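Local coordinates for protein glucose dehydrogenase (Serratia sp. FS14, PDB 7CDY) that belongs to the glucose/sorbosone dehydrogenase family, adopts a beta-propeller fold built of antiparallel sheets, and holds a calcium ion, at residues 34-39 with 45-50; 81-86 with 116-121; 129-132 with 136-139; 297-300 with 306-309. One frame throughout, in Å; residues are numbered along the deposited sequence. Where two conformers were deposited one is given.

Contact 1: residues 34-39 with 45-50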
loop_
_atom_site.group_PDB
_atom_site.type_symbol
_atom_site.label_atom_id
_atom_site.label_comp_id
_atom_site.label_asym_id
_atom_site.label_seq_id
_atom_site.Cartn_x
_atom_site.Cartn_y
_atom_site.Cartn_z
ATOM N N ARG A 34 0.193 -4.923 16.232
ATOM C CA ARG A 34 1.480 -4.733 16.890
ATOM C C ARG A 34 2.519 -4.186 15.922
ATOM O O ARG A 34 2.529 -4.528 14.735
ATOM C CB ARG A 34 2.005 -6.046 17.474
ATOM C CG ARG A 34 1.093 -6.643 18.526
ATOM C CD ARG A 34 1.605 -7.999 18.988
ATOM N NE ARG A 34 1.539 -9.035 17.958
ATOM C CZ ARG A 34 0.475 -9.795 17.721
ATOM N NH1 ARG A 34 -0.634 -9.625 18.421
ATOM N NH2 ARG A 34 0.516 -10.721 16.770
ATOM N N LEU A 35 3.403 -3.338 16.454
ATOM C CA LEU A 35 4.549 -2.805 15.731
ATOM C C LEU A 35 5.816 -3.364 16.368
ATOM O O LEU A 35 5.955 -3.345 17.595
ATOM C CB LEU A 35 4.568 -1.276 15.808
ATOM C CG LEU A 35 5.689 -0.567 15.038
ATOM C CD1 LEU A 35 5.464 -0.694 13.545
ATOM C CD2 LEU A 35 5.733 0.907 15.401
ATOM N N ARG A 36 6.716 -3.881 15.539
ATOM C CA ARG A 36 7.954 -4.497 15.990
ATOM C C ARG A 36 9.132 -3.836 15.292
ATOM O O ARG A 36 8.992 -3.233 14.226
ATOM C CB ARG A 36 7.987 -6.009 15.673
ATOM C CG ARG A 36 6.651 -6.741 15.809
ATOM C CD ARG A 36 6.215 -6.832 17.267
ATOM N NE ARG A 36 7.043 -7.764 18.027
ATOM C CZ ARG A 36 6.731 -9.038 18.244
ATOM N NH1 ARG A 36 5.602 -9.540 17.761
ATOM N NH2 ARG A 36 7.551 -9.809 18.946
ATOM N N LEU A 37 10.312 -3.968 15.896
ATOM C CA LEU A 37 11.566 -3.558 15.277
ATOM C C LEU A 37 12.445 -4.793 15.136
ATOM O O LEU A 37 12.719 -5.476 16.130
ATOM C CB LEU A 37 12.278 -2.494 16.116
ATOM C CG LEU A 37 13.635 -1.996 15.597
ATOM C CD1 LEU A 37 13.528 -1.329 14.241
ATOM C CD2 LEU A 37 14.263 -1.035 16.596
ATOM N N TRP A 38 12.888 -5.079 13.915
ATOM C CA TRP A 38 13.799 -6.187 13.653
ATOM C C TRP A 38 15.165 -5.618 13.300
ATOM O O TRP A 38 15.268 -4.671 12.516
ATOM C CB TRP A 38 13.299 -7.076 12.513
ATOM C CG TRP A 38 14.189 -8.271 12.261
ATOM C CD1 TRP A 38 14.088 -9.503 12.844
ATOM C CD2 TRP A 38 15.332 -8.328 11.391
ATOM N NE1 TRP A 38 15.091 -10.325 12.380
ATOM C CE2 TRP A 38 15.860 -9.630 11.484
ATOM C CE3 TRP A 38 15.950 -7.405 10.538
ATOM C CZ2 TRP A 38 16.988 -10.032 10.763
ATOM C CZ3 TRP A 38 17.068 -7.811 9.817
ATOM C CH2 TRP A 38 17.570 -9.115 9.933
ATOM N N GLN A 39 16.217 -6.189 13.887
ATOM C CA GLN A 39 17.571 -5.821 13.518
ATOM C C GLN A 39 18.425 -7.080 13.457
ATOM O O GLN A 39 18.193 -8.041 14.197
ATOM C CB GLN A 39 18.151 -4.797 14.495
ATOM C CG GLN A 39 19.253 -3.935 13.909
ATOM C CD GLN A 39 20.627 -4.493 14.217
ATOM O OE1 GLN A 39 20.774 -5.365 15.076
ATOM N NE2 GLN A 39 21.641 -3.986 13.528
ATOM N N SER A 45 12.071 -7.293 18.268
ATOM C CA SER A 45 11.747 -6.683 19.554
ATOM C C SER A 45 10.389 -7.167 20.056
ATOM O O SER A 45 9.570 -7.676 19.282
ATOM C CB SER A 45 11.653 -5.156 19.441
ATOM O OG SER A 45 10.484 -4.767 18.710
ATOM N N PRO A 46 10.094 -6.955 21.338
ATOM C CA PRO A 46 8.709 -7.052 21.807
ATOM C C PRO A 46 7.852 -5.993 21.133
ATOM O O PRO A 46 8.373 -5.097 20.451
ATOM C CB PRO A 46 8.831 -6.774 23.320
ATOM C CG PRO A 46 10.275 -6.994 23.644
ATOM C CD PRO A 46 11.015 -6.566 22.425
ATOM N N PRO A 47 6.538 -6.054 21.293
ATOM C CA PRO A 47 5.682 -5.012 20.706
ATOM C C PRO A 47 6.032 -3.632 21.248
ATOM O O PRO A 47 6.230 -3.448 22.451
ATOM C CB PRO A 47 4.272 -5.442 21.125
ATOM C CG PRO A 47 4.382 -6.930 21.350
ATOM C CD PRO A 47 5.749 -7.118 21.942
ATOM N N ILE A 48 6.123 -2.662 20.341
ATOM C CA ILE A 48 6.406 -1.286 20.719
ATOM C C ILE A 48 5.172 -0.665 21.358
ATOM O O ILE A 48 4.038 -0.879 20.911
ATOM C CB ILE A 48 6.885 -0.524 19.469
ATOM C CG1 ILE A 48 8.256 -1.071 19.049
ATOM C CG2 ILE A 48 6.910 0.991 19.700
ATOM C CD1 ILE A 48 8.729 -0.620 17.678
ATOM N N ALA A 49 5.380 0.093 22.434
ATOM C CA ALA A 49 4.283 0.723 23.160
ATOM C C ALA A 49 3.754 1.951 22.414
ATOM O O ALA A 49 4.428 2.528 21.558
ATOM C CB ALA A 49 4.738 1.117 24.570
ATOM N N GLY A 50 2.518 2.335 22.733
ATOM C CA GLY A 50 1.947 3.569 22.213
ATOM C C GLY A 50 1.280 3.468 20.859
ATOM O O GLY A 50 0.902 4.498 20.291
HETATM O O HOH W 1 2.924 -2.841 19.232
#
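Strand 34-39, in one sheet of the propeller, is met through Leu35, Arg36 and Leu37 by the loop that returns after the short edge strand 43-44. In the conformer described, Arg36 clasps the carbonyl oxygen of Ser45 side-on: its NE lies 2.8 Å and its NH2 3.0 Å from Ser45 O. That oxygen sits within 3° of the guanidinium plane, while the two nitrogens reach it from opposite faces of its own carbonyl plane. Bends at chi2 and chi3 fold the arginine back over the loop, Pro47 CD lies over one guanidinium face, and NH1 is left to a salt bridge with Glu30. Two backbone bonds flank the prolines: Ser45 N donates to Leu37 O at 2.9 Å, and Ile48 N to Leu35 O at 2.8 Å with a nearly straight N-H...O angle of 174°. Pro46 and Pro47 have no N-H to give. Ser45 OG accepts from Leu37 N at 2.9 Å and donates to Pro46 O. On the apolar side, Ile48 CD1 slants across Leu35, 4.0 Å from its CG. A water accepts from Leu35 N and donates to Ile48 O, completing through solvent the second link of the Leu35-Ile48 pair.

Contact 2: residues 81-86 with 116-121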
loop_
_atom_site.group_PDB
_atom_site.type_symbol
_atom_site.label_atom_id
_atom_site.label_comp_id
_atom_site.label_asym_id
_atom_site.label_seq_id
_atom_site.Cartn_x
_atom_site.Cartn_y
_atom_site.Cartn_z
ATOM N N PHE A 81 -4.156 2.476 9.575
ATOM C CA PHE A 81 -4.846 1.399 10.279
ATOM C C PHE A 81 -6.339 1.488 10.031
ATOM O O PHE A 81 -6.873 2.539 9.677
ATOM C CB PHE A 81 -4.538 1.383 11.787
ATOM C CG PHE A 81 -4.931 2.659 12.536
ATOM C CD1 PHE A 81 -4.163 3.818 12.436
ATOM C CD2 PHE A 81 -6.046 2.672 13.377
ATOM C CE1 PHE A 81 -4.511 4.970 13.147
ATOM C CE2 PHE A 81 -6.398 3.821 14.096
ATOM C CZ PHE A 81 -5.631 4.964 13.972
ATOM N N ALA A 82 -7.013 0.356 10.214
ATOM C CA ALA A 82 -8.467 0.365 10.244
ATOM C C ALA A 82 -8.908 0.818 11.628
ATOM O O ALA A 82 -8.417 0.305 12.641
ATOM C CB ALA A 82 -8.993 -1.040 9.961
ATOM N N GLU A 83 -9.827 1.781 11.669
ATOM C CA GLU A 83 -10.267 2.400 12.906
ATOM C C GLU A 83 -11.774 2.233 13.057
ATOM O O GLU A 83 -12.524 2.581 12.132
ATOM C CB GLU A 83 -9.917 3.888 12.888
ATOM C CG GLU A 83 -10.349 4.635 14.143
ATOM C CD GLU A 83 -10.195 6.137 14.006
ATOM O OE1 GLU A 83 -10.854 6.714 13.119
ATOM O OE2 GLU A 83 -9.411 6.743 14.763
ATOM N N PRO A 84 -12.257 1.715 14.187
ATOM C CA PRO A 84 -13.703 1.568 14.381
ATOM C C PRO A 84 -14.389 2.917 14.459
ATOM O O PRO A 84 -13.791 3.941 14.775
ATOM C CB PRO A 84 -13.833 0.842 15.727
ATOM C CG PRO A 84 -12.484 0.684 16.261
ATOM C CD PRO A 84 -11.481 1.358 15.381
ATOM N N GLY A 85 -15.676 2.899 14.181
ATOM C CA GLY A 85 -16.447 4.114 14.300
ATOM C C GLY A 85 -17.882 3.874 14.677
ATOM O O GLY A 85 -18.223 2.828 15.238
ATOM N N GLU A 86 -18.727 4.848 14.357
ATOM C CA GLU A 86 -20.145 4.775 14.671
ATOM C C GLU A 86 -20.815 3.660 13.883
ATOM O O GLU A 86 -20.394 3.300 12.778
ATOM C CB GLU A 86 -20.820 6.103 14.330
ATOM N N GLN A 116 -13.760 9.162 5.587
ATOM C CA GLN A 116 -15.141 9.392 5.954
ATOM C C GLN A 116 -15.989 9.324 4.693
ATOM O O GLN A 116 -15.545 9.763 3.622
ATOM C CB GLN A 116 -15.329 10.770 6.593
ATOM C CG GLN A 116 -14.631 10.934 7.925
ATOM C CD GLN A 116 -15.253 10.107 9.037
ATOM O OE1 GLN A 116 -16.218 9.372 8.831
ATOM N NE2 GLN A 116 -14.697 10.229 10.234
ATOM N N PRO A 117 -17.203 8.771 4.780
ATOM C CA PRO A 117 -17.748 8.098 5.960
ATOM C C PRO A 117 -17.026 6.777 6.214
ATOM O O PRO A 117 -16.230 6.331 5.388
ATOM C CB PRO A 117 -19.209 7.839 5.564
ATOM C CG PRO A 117 -19.176 7.756 4.063
ATOM C CD PRO A 117 -18.144 8.763 3.647
ATOM N N LYS A 118 -17.268 6.173 7.369
ATOM C CA LYS A 118 -16.766 4.834 7.652
ATOM C C LYS A 118 -17.809 3.828 7.178
ATOM O O LYS A 118 -18.936 3.817 7.686
ATOM C CB LYS A 118 -16.504 4.674 9.150
ATOM C CG LYS A 118 -15.354 5.503 9.702
ATOM C CD LYS A 118 -15.288 5.369 11.223
ATOM C CE LYS A 118 -14.146 6.170 11.831
ATOM N NZ LYS A 118 -12.833 5.513 11.559
ATOM N N LEU A 119 -17.446 2.986 6.197
ATOM C CA LEU A 119 -18.407 2.061 5.615
ATOM C C LEU A 119 -17.972 0.603 5.631
ATOM O O LEU A 119 -18.732 -0.251 5.162
ATOM C CB LEU A 119 -18.729 2.451 4.165
ATOM C CG LEU A 119 -19.349 3.838 3.967
ATOM C CD1 LEU A 119 -19.499 4.156 2.485
ATOM C CD2 LEU A 119 -20.700 3.948 4.663
ATOM N N SER A 120 -16.782 0.288 6.131
ATOM C CA SER A 120 -16.279 -1.073 6.057
ATOM C C SER A 120 -16.761 -1.927 7.222
ATOM O O SER A 120 -16.901 -1.452 8.352
ATOM C CB SER A 120 -14.747 -1.076 6.065
ATOM O OG SER A 120 -14.243 -2.387 5.908
ATOM N N VAL A 121 -16.980 -3.212 6.938
ATOM C CA VAL A 121 -17.151 -4.235 7.963
ATOM C C VAL A 121 -16.020 -5.254 7.915
ATOM O O VAL A 121 -16.163 -6.379 8.408
ATOM C CB VAL A 121 -18.541 -4.897 7.924
ATOM C CG1 VAL A 121 -19.626 -3.849 8.121
ATOM C CG2 VAL A 121 -18.739 -5.642 6.615
#
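Lys118 runs straight out to CE and then turns at its last torsion, chi4 -74°, which swings NZ back to Glu83; the glutamate, with CG trans to its backbone N (chi1 180°), is stretched out to meet it. The ammonium nitrogen thereby touches the same residue twice. It forms a salt bridge with Glu83 OE1, NZ to OE1 2.8 Å, arriving on the anti lone pair, away from the other carboxylate oxygen. It also donates to the main-chain Glu83 O at 3.0 Å, but from above the carbonyl plane, 56° out of it, a position that matches no lone pair. Glu83 OE1 has a second charged partner in Arg114 NE, so two cations converge on one oxygen and probably keep the carboxylate ionised. Nearer its backbone, Lys118 CD rests 3.5 Å from Gly85 CA, against bare main chain where no side chain stands in the way. The contact lies at the surface of the propeller. Glu83 belongs to strand 76-84, whose backbone pairs at this residue with Gly91 of strand 90-99, and its side chain lies on Val111 of strand 109-114; Lys118 comes from the loop that leaves strand 109-114 and leads to strand 129-131.

Contact 3: residues 129-132 with 136-139; sequences LAFD and YLFI
Ala130 O takes the N-H of Phe138 at 2.8 Å, with an N-H...O angle of 165°, and the bond is returned by Ala130 N to Phe138 O at 3.0 Å. This hydrogen-bonded pair is the centre of a beta hairpin, strands 129-131 and 137-140, in one four-stranded sheet of the propeller. Leu129 with Ile139 and Phe131 with Leu137 are the flanking non-hydrogen-bonded pairs. Towards the turn, Asp132 N reaches Tyr136 O in the carbonyl plane, and Asp132 then closes the turn with its own side chain: OD1 lies 3.0 Å from Tyr136 N, which approaches from above the carboxylate plane, 45° out of it. The chi1 of 77° sets the carboxylate between backbone N and carbonyl carbon, turned to the opposite strand. On the Leu129, Phe131 and Leu137 face, Leu137 CD1 stands over the Phe131 ring, 4.0 Å from its centroid, a CH-pi contact, while Tyr78 meets that ring edge-to-face. Further along, Leu129 CD2 packs beside Ile139 CG1 at 3.8 Å. The opposite face carries Ala130 and Phe138, whose side chains both rest on Leu196 of strand 192-198. Asp132 OD2 hydrogen-bonds a glycerol, probably from the crystallisation liquor, and also lies at the edge of the Phe138 ring, 3.6 Å from CE1.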
loop_
_atom_site.group_PDB
_atom_site.type_symbol
_atom_site.label_atom_id
_atom_site.label_comp_id
_atom_site.label_asym_id
_atom_site.label_seq_id
_atom_site.Cartn_x
_atom_site.Cartn_y
_atom_site.Cartn_z
ATOM N N LEU A 129 0.882 3.903 1.937
ATOM C CA LEU A 129 1.327 5.286 2.076
ATOM C C LEU A 129 2.602 5.469 1.270
ATOM O O LEU A 129 3.396 4.534 1.128
ATOM C CB LEU A 129 1.686 5.600 3.532
ATOM C CG LEU A 129 0.597 5.355 4.564
ATOM C CD1 LEU A 129 1.142 5.593 5.961
ATOM C CD2 LEU A 129 -0.618 6.243 4.324
ATOM N N ALA A 130 2.831 6.692 0.776
ATOM C CA ALA A 130 4.092 6.994 0.113
ATOM C C ALA A 130 4.309 8.498 0.091
ATOM O O ALA A 130 3.369 9.263 -0.148
ATOM C CB ALA A 130 4.107 6.461 -1.328
ATOM N N PHE A 131 5.555 8.910 0.299
ATOM C CA PHE A 131 5.918 10.308 0.131
ATOM C C PHE A 131 6.403 10.557 -1.296
ATOM O O PHE A 131 7.033 9.702 -1.918
ATOM C CB PHE A 131 6.996 10.708 1.147
ATOM C CG PHE A 131 6.464 10.924 2.536
ATOM C CD1 PHE A 131 5.848 12.121 2.871
ATOM C CD2 PHE A 131 6.568 9.939 3.509
ATOM C CE1 PHE A 131 5.338 12.317 4.143
ATOM C CE2 PHE A 131 6.070 10.150 4.783
ATOM C CZ PHE A 131 5.449 11.336 5.094
ATOM N N ASP A 132 6.090 11.739 -1.822
ATOM C CA ASP A 132 6.665 12.152 -3.096
ATOM C C ASP A 132 7.976 12.913 -2.857
ATOM O O ASP A 132 8.448 13.034 -1.727
ATOM C CB ASP A 132 5.626 12.875 -3.964
ATOM C CG ASP A 132 5.359 14.321 -3.532
ATOM O OD1 ASP A 132 5.974 14.827 -2.584
ATOM O OD2 ASP A 132 4.491 14.950 -4.175
ATOM N N TYR A 136 5.178 15.495 0.179
ATOM C CA TYR A 136 3.738 15.333 0.335
ATOM C C TYR A 136 3.403 13.861 0.553
ATOM O O TYR A 136 4.068 12.961 0.022
ATOM C CB TYR A 136 2.983 15.861 -0.883
ATOM C CG TYR A 136 3.094 17.367 -1.025
ATOM C CD1 TYR A 136 2.239 18.216 -0.332
ATOM C CD2 TYR A 136 4.078 17.930 -1.830
ATOM C CE1 TYR A 136 2.350 19.598 -0.454
ATOM C CE2 TYR A 136 4.201 19.308 -1.959
ATOM C CZ TYR A 136 3.328 20.126 -1.273
ATOM O OH TYR A 136 3.444 21.500 -1.385
ATOM N N LEU A 137 2.370 13.626 1.349
ATOM C CA LEU A 137 1.971 12.280 1.740
ATOM C C LEU A 137 0.813 11.813 0.870
ATOM O O LEU A 137 -0.249 12.443 0.856
ATOM C CB LEU A 137 1.554 12.283 3.208
ATOM C CG LEU A 137 1.071 10.936 3.752
ATOM C CD1 LEU A 137 2.137 9.842 3.606
ATOM C CD2 LEU A 137 0.637 11.093 5.209
ATOM N N PHE A 138 1.015 10.706 0.155
ATOM C CA PHE A 138 -0.045 10.038 -0.590
ATOM C C PHE A 138 -0.618 8.869 0.207
ATOM O O PHE A 138 0.125 8.090 0.816
ATOM C CB PHE A 138 0.464 9.553 -1.945
ATOM C CG PHE A 138 0.597 10.645 -2.966
ATOM C CD1 PHE A 138 1.647 11.543 -2.908
ATOM C CD2 PHE A 138 -0.331 10.766 -3.992
ATOM C CE1 PHE A 138 1.759 12.559 -3.852
ATOM C CE2 PHE A 138 -0.213 11.763 -4.941
ATOM C CZ PHE A 138 0.825 12.657 -4.863
ATOM N N ILE A 139 -1.943 8.765 0.212
ATOM C CA ILE A 139 -2.666 7.759 0.982
ATOM C C ILE A 139 -3.639 7.064 0.037
ATOM O O ILE A 139 -4.512 7.715 -0.548
ATOM C CB ILE A 139 -3.445 8.404 2.140
ATOM C CG1 ILE A 139 -2.522 9.243 3.035
ATOM C CG2 ILE A 139 -4.183 7.350 2.929
ATOM C CD1 ILE A 139 -3.280 10.180 3.957
#

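Contact 4: residues 297-300 with 306-309; sequences RLTL and VAEE
Arg297 and Glu309 form a salt bridge focused on one oxygen. Glu309 OE1 lies 2.6 Å from Arg297 NE and 2.9 Å from Arg297 NH2, and it sits close to the guanidinium plane. NE meets OE1 nearly end-on, which leaves OE2 outside the grip; the carboxylate and guanidinium planes are 80° apart. A bend at chi3 (77°) turns the guanidinium edge towards the glutamate, whose own chain is extended; NH1 goes instead to Ser284 OG on the neighbouring strand. Beneath the bridge the same two residues make a hydrogen-bonded pair, Arg297 N to Glu309 O at 2.9 Å and Glu309 N to Arg297 O at 2.8 Å. Segments 297-300 and 306-309 run antiparallel at 165° within the beta hairpin of strands 294-301 and 304-311, with 304-311 forming one edge of a four-stranded propeller sheet. Towards the turn, Val306 N donates to Thr299 O at 2.9 Å in a nearly straight bond. Apolar contact follows: the Thr299 methyl CG2 touches Val306 CG2 at 3.6 Å. On the other face, Leu298 CD2 lies alongside the aliphatic part of Glu308, 3.8 Å from its CB. Glu308 OE1 forms a salt bridge with Arg310 NE and accepts from NE1 of Trp261, a residue of strand 259-261 in another sheet.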
loop_
_atom_site.group_PDB
_atom_site.type_symbol
_atom_site.label_atom_id
_atom_site.label_comp_id
_atom_site.label_asym_id
_atom_site.label_seq_id
_atom_site.Cartn_x
_atom_site.Cartn_y
_atom_site.Cartn_z
ATOM N N ARG A 297 7.970 -9.521 -11.356
ATOM C CA ARG A 297 8.939 -8.514 -11.773
ATOM C C ARG A 297 8.539 -7.971 -13.137
ATOM O O ARG A 297 8.488 -8.722 -14.119
ATOM C CB ARG A 297 10.353 -9.092 -11.845
ATOM C CG ARG A 297 11.384 -8.038 -12.226
ATOM C CD ARG A 297 12.792 -8.581 -12.186
ATOM N NE ARG A 297 13.086 -9.409 -13.343
ATOM C CZ ARG A 297 13.735 -8.980 -14.419
ATOM N NH1 ARG A 297 14.150 -7.724 -14.492
ATOM N NH2 ARG A 297 13.965 -9.808 -15.429
ATOM N N LEU A 298 8.259 -6.670 -13.205
ATOM C CA LEU A 298 7.937 -6.001 -14.460
ATOM C C LEU A 298 9.153 -5.210 -14.924
ATOM O O LEU A 298 9.660 -4.360 -14.183
ATOM C CB LEU A 298 6.748 -5.058 -14.283
ATOM C CG LEU A 298 5.459 -5.688 -13.759
ATOM C CD1 LEU A 298 4.356 -4.653 -13.673
ATOM C CD2 LEU A 298 5.052 -6.832 -14.676
ATOM N N THR A 299 9.616 -5.475 -16.144
ATOM C CA THR A 299 10.687 -4.679 -16.727
ATOM C C THR A 299 10.084 -3.422 -17.337
ATOM O O THR A 299 9.094 -3.498 -18.067
ATOM C CB THR A 299 11.395 -5.500 -17.807
ATOM O OG1 THR A 299 11.966 -6.674 -17.217
ATOM C CG2 THR A 299 12.500 -4.683 -18.467
ATOM N N LEU A 300 10.672 -2.264 -17.032
ATOM C CA LEU A 300 10.138 -0.984 -17.478
ATOM C C LEU A 300 11.068 -0.331 -18.489
ATOM O O LEU A 300 12.292 -0.395 -18.360
ATOM C CB LEU A 300 9.978 -0.012 -16.310
ATOM C CG LEU A 300 9.208 -0.509 -15.094
ATOM C CD1 LEU A 300 9.199 0.568 -14.003
ATOM C CD2 LEU A 300 7.793 -0.908 -15.498
ATOM N N VAL A 306 7.404 -3.727 -20.412
ATOM C CA VAL A 306 7.850 -4.486 -21.581
ATOM C C VAL A 306 8.001 -5.981 -21.339
ATOM O O VAL A 306 8.137 -6.735 -22.319
ATOM C CB VAL A 306 9.130 -3.903 -22.214
ATOM C CG1 VAL A 306 8.917 -2.448 -22.600
ATOM C CG2 VAL A 306 10.296 -4.048 -21.271
ATOM N N ALA A 307 8.008 -6.442 -20.090
ATOM C CA ALA A 307 8.067 -7.870 -19.821
ATOM C C ALA A 307 7.581 -8.117 -18.401
ATOM O O ALA A 307 7.700 -7.244 -17.531
ATOM C CB ALA A 307 9.488 -8.417 -19.984
ATOM N N GLU A 308 7.025 -9.311 -18.186
ATOM C CA GLU A 308 6.559 -9.765 -16.879
ATOM C C GLU A 308 7.217 -11.103 -16.560
ATOM O O GLU A 308 7.056 -12.073 -17.314
ATOM C CB GLU A 308 5.031 -9.903 -16.842
ATOM C CG GLU A 308 4.538 -10.541 -15.549
ATOM C CD GLU A 308 3.026 -10.658 -15.464
ATOM O OE1 GLU A 308 2.544 -11.225 -14.460
ATOM O OE2 GLU A 308 2.323 -10.215 -16.394
ATOM N N GLU A 309 7.929 -11.162 -15.439
ATOM C CA GLU A 309 8.581 -12.366 -14.946
ATOM C C GLU A 309 7.946 -12.766 -13.623
ATOM O O GLU A 309 7.421 -11.917 -12.891
ATOM C CB GLU A 309 10.104 -12.145 -14.726
ATOM C CG GLU A 309 10.863 -13.348 -14.119
ATOM C CD GLU A 309 12.341 -13.090 -13.810
ATOM O OE1 GLU A 309 12.785 -11.925 -13.840
ATOM O OE2 GLU A 309 13.068 -14.071 -13.532
#

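The four contacts follow one another along the chain without touching. Contact 3 is the buried one, centred about 10 Å from the chain centre, and leans on apolar side chains and an aromatic face. Contacts 2 and 4 are surface contacts on opposite sides of the chain's centre, and both include a salt bridge, which in contact 4 is added to a backbone ladder; contact 1 is intermediate, partly buried. Contacts 3 and 4 each join the two strands of a hairpin by antiparallel backbone pairing, whereas contacts 1 and 2 tie a strand to a loop. There side chains do more of the bonding: a hydroxyl and a guanidinium in contact 1, a single ammonium group in contact 2.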